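Polyphosphate kinase (Porphyromonas gingivalis, PDB 2O8R) probably catalyses the reversible, magnesium-dependent transfer of the terminal phosphate of ATP onto a growing polyphosphate chain. Local coordinates at residues Val57-Gln61 and Ile83-Ile87; Ile552-Tyr556 and Cys573-Pro577. The protein carries 3 engineered substitutions. All blocks are in the same frame, centred on the assembly; numbering follows the deposited sequence.

Overall arrangement
Interaction 1 comes first along the chain and is complete before interaction 2 opens. It pairs the end of helix 35-63 with the start of helix 83-112, both within the N-terminal domain. Interaction 2 belongs to the second C-terminal domain, a member of the phospholipase D clan, and sets helix 549-560 against the loop between strands 564-569 and 585-589. Their centres lie about 23 Å apart and their nearest atoms about 11 Å, so the two contacts do not touch. Residues 8-16, running into helix 13-29, touch both sites and link the N-terminal part of the chain to the second C-terminal domain: Asp14 is hydrogen-bonded to His60 of interaction 1, while Tyr8, Pro9, Phe10, Phe11 and Ser16 meet residues of interaction 2.

Interaction 1: Val57-Gln61 and Ile83-Ile87; sequences VAYHQ and ILQAI
His60 brings its imidazole to Ile83 and Ile87 with CG beside the backbone N and anti to the carbonyl carbon (chi1 -67°), while Ile83 holds CG2 anti to its own backbone N, a torsion that leaves this methyl over one face of the imidazole. The result is a CH-pi contact: Ile83 CG2 stands 3.6 Å from the centroid of the His60 ring, 17° off the ring normal and displaced toward the CD2-NE2 side. Ile87 CD1 approaches His60 CD2 obliquely at 4.0 Å. At the base of the His60 side chain, the branched end of Leu84 reaches in: its CD2 packs 3.8 Å from His60 CB, and its CD1 meets Gln61 CG at 3.8 Å, crossing the Gln61 chain at about a right angle. One turn earlier, Val57 divides its methyls between two partners, CG1 facing Leu84 CD2 at 4.1 Å and CG2 lying 4.0 Å from Ile87 CG2. No hydrogen bond joins the segments; His60 NE2 is instead hydrogen-bonded to Asp14 OD2 of helix 13-29, which helps fix the ring's rotation. The segment axes approach to 10.5 Å and run roughly antiparallel, at 148°, as in a helical hairpin. Helices 35-63 and 83-112 thus pack within the N-terminal domain, with Met15 of helix 13-29 against Ile87, Phe52 touching both Val57 and Ile87, and Thr267 from a loop against Val57.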
ATOM      1  N   VAL A  57     -23.666   0.731 -16.324  1.00 57.57           N
ATOM      2  CA  VAL A  57     -24.997   1.252 -16.013  1.00 65.15           C
ATOM      3  C   VAL A  57     -24.970   2.777 -16.079  1.00 73.09           C
ATOM      4  O   VAL A  57     -25.901   3.406 -16.600  1.00 80.47           O
ATOM      5  CB  VAL A  57     -25.526   0.732 -14.647  1.00 74.40           C
ATOM      6  CG1 VAL A  57     -26.533   1.694 -14.022  1.00 63.77           C
ATOM      7  CG2 VAL A  57     -26.155  -0.634 -14.813  1.00 64.48           C
ATOM      8  N   ALA A  58     -23.874   3.353 -15.588  1.00 67.74           N
ATOM      9  CA  ALA A  58     -23.639   4.791 -15.664  1.00 67.95           C
ATOM     10  C   ALA A  58     -23.677   5.294 -17.106  1.00 76.62           C
ATOM     11  O   ALA A  58     -24.340   6.298 -17.396  1.00 77.07           O
ATOM     12  CB  ALA A  58     -22.313   5.147 -15.018  1.00 45.02           C
ATOM     13  N   TYR A  59     -22.974   4.590 -17.994  1.00 71.70           N
ATOM     14  CA  TYR A  59     -22.993   4.898 -19.420  1.00 74.42           C
ATOM     15  C   TYR A  59     -24.409   4.951 -19.976  1.00 74.53           C
ATOM     16  O   TYR A  59     -24.785   5.920 -20.636  1.00 71.80           O
ATOM     17  CB  TYR A  59     -22.163   3.891 -20.217  1.00 81.49           C
ATOM     18  CG  TYR A  59     -22.432   3.944 -21.709  1.00 74.81           C
ATOM     19  CD1 TYR A  59     -21.853   4.927 -22.512  1.00 69.13           C
ATOM     20  CD2 TYR A  59     -23.269   3.009 -22.316  1.00 72.95           C
ATOM     21  CE1 TYR A  59     -22.107   4.980 -23.877  1.00 76.67           C
ATOM     22  CE2 TYR A  59     -23.527   3.051 -23.670  1.00 76.38           C
ATOM     23  CZ  TYR A  59     -22.946   4.036 -24.447  1.00 84.15           C
ATOM     24  OH  TYR A  59     -23.217   4.068 -25.795  1.00 92.35           O
ATOM     25  N   HIS A  60     -25.194   3.914 -19.698  1.00 73.93           N
ATOM     26  CA  HIS A  60     -26.575   3.858 -20.164  1.00 69.76           C
ATOM     27  C   HIS A  60     -27.460   4.923 -19.527  1.00 76.42           C
ATOM     28  O   HIS A  60     -28.477   5.310 -20.097  1.00 87.67           O
ATOM     29  CB  HIS A  60     -27.169   2.483 -19.909  1.00 58.92           C
ATOM     30  CG  HIS A  60     -26.540   1.397 -20.720  1.00 62.18           C
ATOM     31  ND1 HIS A  60     -26.231   1.552 -22.053  1.00 59.43           N
ATOM     32  CD2 HIS A  60     -26.176   0.135 -20.393  1.00 68.14           C
ATOM     33  CE1 HIS A  60     -25.700   0.433 -22.512  1.00 76.93           C
ATOM     34  NE2 HIS A  60     -25.658  -0.444 -21.525  1.00 76.59           N
ATOM     35  N   GLN A  61     -27.074   5.387 -18.345  1.00 81.24           N
ATOM     36  CA  GLN A  61     -27.797   6.466 -17.686  1.00 82.99           C
ATOM     37  C   GLN A  61     -27.465   7.815 -18.311  1.00 87.18           C
ATOM     38  O   GLN A  61     -28.321   8.701 -18.384  1.00 90.83           O
ATOM     39  CB  GLN A  61     -27.494   6.479 -16.190  1.00 77.65           C
ATOM     40  CG  GLN A  61     -28.149   5.337 -15.437  1.00 67.06           C
ATOM     41  CD  GLN A  61     -27.640   5.219 -14.031  1.00 79.69           C
ATOM     42  OE1 GLN A  61     -28.349   4.753 -13.140  1.00 72.90           O
ATOM     43  NE2 GLN A  61     -26.400   5.649 -13.812  1.00 93.65           N
ATOM     44  N   ILE A  83     -32.847  -1.451 -22.172  1.00 56.82           N
ATOM     45  CA  ILE A  83     -31.578  -1.967 -21.672  1.00 65.50           C
ATOM     46  C   ILE A  83     -31.469  -1.815 -20.142  1.00 72.38           C
ATOM     47  O   ILE A  83     -31.291  -2.823 -19.447  1.00 76.72           O
ATOM     48  CB  ILE A  83     -30.375  -1.375 -22.459  1.00 69.65           C
ATOM     49  CG1 ILE A  83     -30.158  -2.182 -23.751  1.00 88.70           C
ATOM     50  CG2 ILE A  83     -29.106  -1.382 -21.644  1.00 63.13           C
ATOM     51  CD1 ILE A  83     -29.545  -1.392 -24.937  1.00 78.26           C
ATOM     52  N   LEU A  84     -31.651  -0.593 -19.625  1.00 67.78           N
ATOM     53  CA  LEU A  84     -31.600  -0.335 -18.165  1.00 61.76           C
ATOM     54  C   LEU A  84     -32.640  -1.099 -17.350  1.00 67.25           C
ATOM     55  O   LEU A  84     -32.355  -1.543 -16.237  1.00 77.81           O
ATOM     56  CB  LEU A  84     -31.701   1.162 -17.840  1.00 47.46           C
ATOM     57  CG  LEU A  84     -30.428   2.012 -17.916  1.00 66.12           C
ATOM     58  CD1 LEU A  84     -30.724   3.460 -17.567  1.00 77.49           C
ATOM     59  CD2 LEU A  84     -29.345   1.465 -16.997  1.00 94.92           C
ATOM     60  N   GLN A  85     -33.839  -1.243 -17.904  1.00 76.76           N
ATOM     61  CA  GLN A  85     -34.910  -1.973 -17.244  1.00 71.27           C
ATOM     62  C   GLN A  85     -34.593  -3.464 -17.225  1.00 79.16           C
ATOM     63  O   GLN A  85     -34.903  -4.154 -16.256  1.00 82.55           O
ATOM     64  CB  GLN A  85     -36.226  -1.722 -17.968  1.00 80.60           C
ATOM     65  CG  GLN A  85     -37.430  -2.382 -17.336  1.00104.20           C
ATOM     66  CD  GLN A  85     -38.437  -2.848 -18.373  1.00128.50           C
ATOM     67  OE1 GLN A  85     -38.277  -2.599 -19.572  1.00134.17           O
ATOM     68  NE2 GLN A  85     -39.476  -3.538 -17.917  1.00129.49           N
ATOM     69  N   ALA A  86     -33.957  -3.948 -18.290  1.00 74.88           N
ATOM     70  CA  ALA A  86     -33.575  -5.351 -18.392  1.00 64.16           C
ATOM     71  C   ALA A  86     -32.484  -5.703 -17.393  1.00 62.97           C
ATOM     72  O   ALA A  86     -32.563  -6.739 -16.725  1.00 59.01           O
ATOM     73  CB  ALA A  86     -33.134  -5.683 -19.804  1.00 64.64           C
ATOM     74  N   ILE A  87     -31.474  -4.843 -17.296  1.00 59.23           N
ATOM     75  CA  ILE A  87     -30.410  -5.011 -16.309  1.00 74.49           C
ATOM     76  C   ILE A  87     -31.006  -5.131 -14.910  1.00 67.17           C
ATOM     77  O   ILE A  87     -30.778  -6.114 -14.208  1.00 80.47           O
ATOM     78  CB  ILE A  87     -29.404  -3.830 -16.332  1.00 78.37           C
ATOM     79  CG1 ILE A  87     -28.633  -3.801 -17.645  1.00 56.34           C
ATOM     80  CG2 ILE A  87     -28.419  -3.913 -15.153  1.00 84.28           C
ATOM     81  CD1 ILE A  87     -27.942  -2.498 -17.891  1.00 53.50           C
TER

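Interaction 2: Ile552-Tyr556 and Cys573-Pro577; sequences ITQLY and CCLVP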
ATOM      1  N   ILE A 552     -17.622 -11.794 -35.678  1.00 45.40           N
ATOM      2  CA  ILE A 552     -18.701 -12.707 -35.359  1.00 53.20           C
ATOM      3  C   ILE A 552     -19.426 -13.104 -36.646  1.00 65.38           C
ATOM      4  O   ILE A 552     -19.726 -14.282 -36.863  1.00 63.71           O
ATOM      5  CB  ILE A 552     -19.655 -12.129 -34.298  1.00 51.05           C
ATOM      6  CG1 ILE A 552     -18.912 -11.974 -32.966  1.00 54.98           C
ATOM      7  CG2 ILE A 552     -20.834 -13.051 -34.092  1.00 45.17           C
ATOM      8  CD1 ILE A 552     -19.762 -11.478 -31.814  1.00 51.03           C
ATOM      9  N   THR A 553     -19.637 -12.135 -37.530  1.00 63.11           N
ATOM     10  CA  THR A 553     -20.323 -12.403 -38.793  1.00 63.65           C
ATOM     11  C   THR A 553     -19.526 -13.376 -39.668  1.00 55.53           C
ATOM     12  O   THR A 553     -20.092 -14.281 -40.278  1.00 67.71           O
ATOM     13  CB  THR A 553     -20.644 -11.098 -39.566  1.00 64.49           C
ATOM     14  OG1 THR A 553     -21.297 -10.161 -38.696  1.00 61.87           O
ATOM     15  CG2 THR A 553     -21.556 -11.386 -40.717  1.00 41.11           C
ATOM     16  N   GLN A 554     -18.211 -13.196 -39.702  1.00 60.18           N
ATOM     17  CA  GLN A 554     -17.318 -14.128 -40.389  1.00 67.83           C
ATOM     18  C   GLN A 554     -17.443 -15.542 -39.813  1.00 72.59           C
ATOM     19  O   GLN A 554     -17.441 -16.529 -40.551  1.00 72.57           O
ATOM     20  CB  GLN A 554     -15.870 -13.636 -40.297  1.00 48.87           C
ATOM     21  CG  GLN A 554     -15.736 -12.159 -40.639  1.00 78.34           C
ATOM     22  CD  GLN A 554     -14.303 -11.666 -40.701  1.00 79.86           C
ATOM     23  OE1 GLN A 554     -13.358 -12.453 -40.719  1.00 90.84           O
ATOM     24  NE2 GLN A 554     -14.138 -10.349 -40.748  1.00 94.26           N
ATOM     25  N   LEU A 555     -17.569 -15.628 -38.492  1.00 72.21           N
ATOM     26  CA  LEU A 555     -17.677 -16.912 -37.828  1.00 74.18           C
ATOM     27  C   LEU A 555     -18.968 -17.596 -38.233  1.00 73.34           C
ATOM     28  O   LEU A 555     -18.965 -18.786 -38.559  1.00 72.23           O
ATOM     29  CB  LEU A 555     -17.600 -16.748 -36.314  1.00 66.90           C
ATOM     30  CG  LEU A 555     -16.273 -16.228 -35.767  1.00 63.02           C
ATOM     31  CD1 LEU A 555     -16.414 -15.889 -34.288  1.00 66.39           C
ATOM     32  CD2 LEU A 555     -15.137 -17.222 -36.005  1.00 56.87           C
ATOM     33  N   TYR A 556     -20.057 -16.827 -38.224  1.00 63.99           N
ATOM     34  CA  TYR A 556     -21.362 -17.296 -38.681  1.00 62.55           C
ATOM     35  C   TYR A 556     -21.292 -17.805 -40.120  1.00 74.60           C
ATOM     36  O   TYR A 556     -21.848 -18.864 -40.443  1.00 67.35           O
ATOM     37  CB  TYR A 556     -22.379 -16.168 -38.630  1.00 60.45           C
ATOM     38  CG  TYR A 556     -22.941 -15.849 -37.264  1.00 70.07           C
ATOM     39  CD1 TYR A 556     -23.317 -16.860 -36.384  1.00 57.57           C
ATOM     40  CD2 TYR A 556     -23.135 -14.523 -36.865  1.00 52.28           C
ATOM     41  CE1 TYR A 556     -23.855 -16.558 -35.134  1.00 60.67           C
ATOM     42  CE2 TYR A 556     -23.685 -14.218 -35.633  1.00 64.96           C
ATOM     43  CZ  TYR A 556     -24.033 -15.236 -34.775  1.00 62.72           C
ATOM     44  OH  TYR A 556     -24.559 -14.921 -33.557  1.00 65.40           O
ATOM     45  N   CYS A 573     -19.917 -12.891 -24.586  1.00 55.13           N
ATOM     46  CA  CYS A 573     -20.043 -13.473 -25.901  1.00 58.57           C
ATOM     47  C   CYS A 573     -21.345 -13.044 -26.575  1.00 57.05           C
ATOM     48  O   CYS A 573     -22.423 -13.260 -26.037  1.00 61.39           O
ATOM     49  CB  CYS A 573     -19.980 -14.983 -25.810  1.00 72.85           C
ATOM     50  SG  CYS A 573     -19.811 -15.749 -27.410  1.00 63.95           S
ATOM     51  N   CYS A 574     -21.238 -12.443 -27.756  1.00 58.34           N
ATOM     52  CA  CYS A 574     -22.409 -11.903 -28.462  1.00 64.46           C
ATOM     53  C   CYS A 574     -22.818 -12.761 -29.626  1.00 63.01           C
ATOM     54  O   CYS A 574     -23.833 -12.502 -30.261  1.00 80.71           O
ATOM     55  CB  CYS A 574     -22.140 -10.498 -28.980  1.00 61.17           C
ATOM     56  SG  CYS A 574     -21.860  -9.279 -27.696  1.00 61.39           S
ATOM     57  N   LEU A 575     -22.006 -13.761 -29.927  1.00 62.12           N
ATOM     58  CA  LEU A 575     -22.377 -14.771 -30.892  1.00 60.39           C
ATOM     59  C   LEU A 575     -23.409 -15.651 -30.214  1.00 57.27           C
ATOM     60  O   LEU A 575     -23.198 -16.096 -29.098  1.00 56.12           O
ATOM     61  CB  LEU A 575     -21.157 -15.586 -31.297  1.00 45.24           C
ATOM     62  CG  LEU A 575     -21.316 -16.647 -32.380  1.00 51.61           C
ATOM     63  CD1 LEU A 575     -20.058 -16.718 -33.220  1.00 50.72           C
ATOM     64  CD2 LEU A 575     -21.631 -18.004 -31.774  1.00 34.52           C
ATOM     65  N   VAL A 576     -24.529 -15.883 -30.887  1.00 67.02           N
ATOM     66  CA  VAL A 576     -25.599 -16.685 -30.315  1.00 62.66           C
ATOM     67  C   VAL A 576     -25.613 -18.106 -30.860  1.00 67.86           C
ATOM     68  O   VAL A 576     -25.757 -18.324 -32.066  1.00 66.29           O
ATOM     69  CB  VAL A 576     -26.982 -15.946 -30.347  1.00 73.83           C
ATOM     70  CG1 VAL A 576     -27.052 -14.968 -31.475  1.00 57.92           C
ATOM     71  CG2 VAL A 576     -28.167 -16.907 -30.316  1.00 44.14           C
ATOM     72  N   PRO A 577     -25.425 -19.082 -29.962  1.00 69.34           N
ATOM     73  CA  PRO A 577     -25.274 -20.474 -30.356  1.00 66.11           C
ATOM     74  C   PRO A 577     -26.619 -21.137 -30.605  1.00 75.82           C
ATOM     75  O   PRO A 577     -27.665 -20.543 -30.315  1.00 75.20           O
ATOM     76  CB  PRO A 577     -24.599 -21.098 -29.141  1.00 42.11           C
ATOM     77  CG  PRO A 577     -25.110 -20.309 -27.992  1.00 64.74           C
ATOM     78  CD  PRO A 577     -25.358 -18.912 -28.497  1.00 55.93           C
TER
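Tyr556 and Val576 make the one hydrogen bond between the segments: the backbone N-H of Val576 points to Tyr556 OH at 2.8 Å and is nearly straight, at 170°. The donor N comes in at the ring edge, near its plane. Pro9 O is a second, weak partner of the same hydroxyl, and the Tyr8 ring lies parallel to that of Tyr556. Apolar contacts centre on Leu575, whose CG is anti to its backbone N (chi1 -176°), sending the branched end in among three helix side chains. Its CG lies 3.7 Å from Tyr556 CE1, its CB 3.8 Å from Ile552 CG2, and its CD1 3.9 Å from Leu555 CD1. Toward the start of the loop segment, Ile552 CD1 packs against Cys574 CB at 3.8 Å. The helix and loop belong to the second of the two phospholipase D-like C-terminal domains, where helix 549-560 connects the parallel neighbouring strands 538-543 and 564-569 as a beta-alpha-beta crossover, and residues 573-577 follow the second of these strands. Leu555 also rests on Met539 and Leu541 of strand 538-543, and Leu575 on Ile585 of strand 585-589.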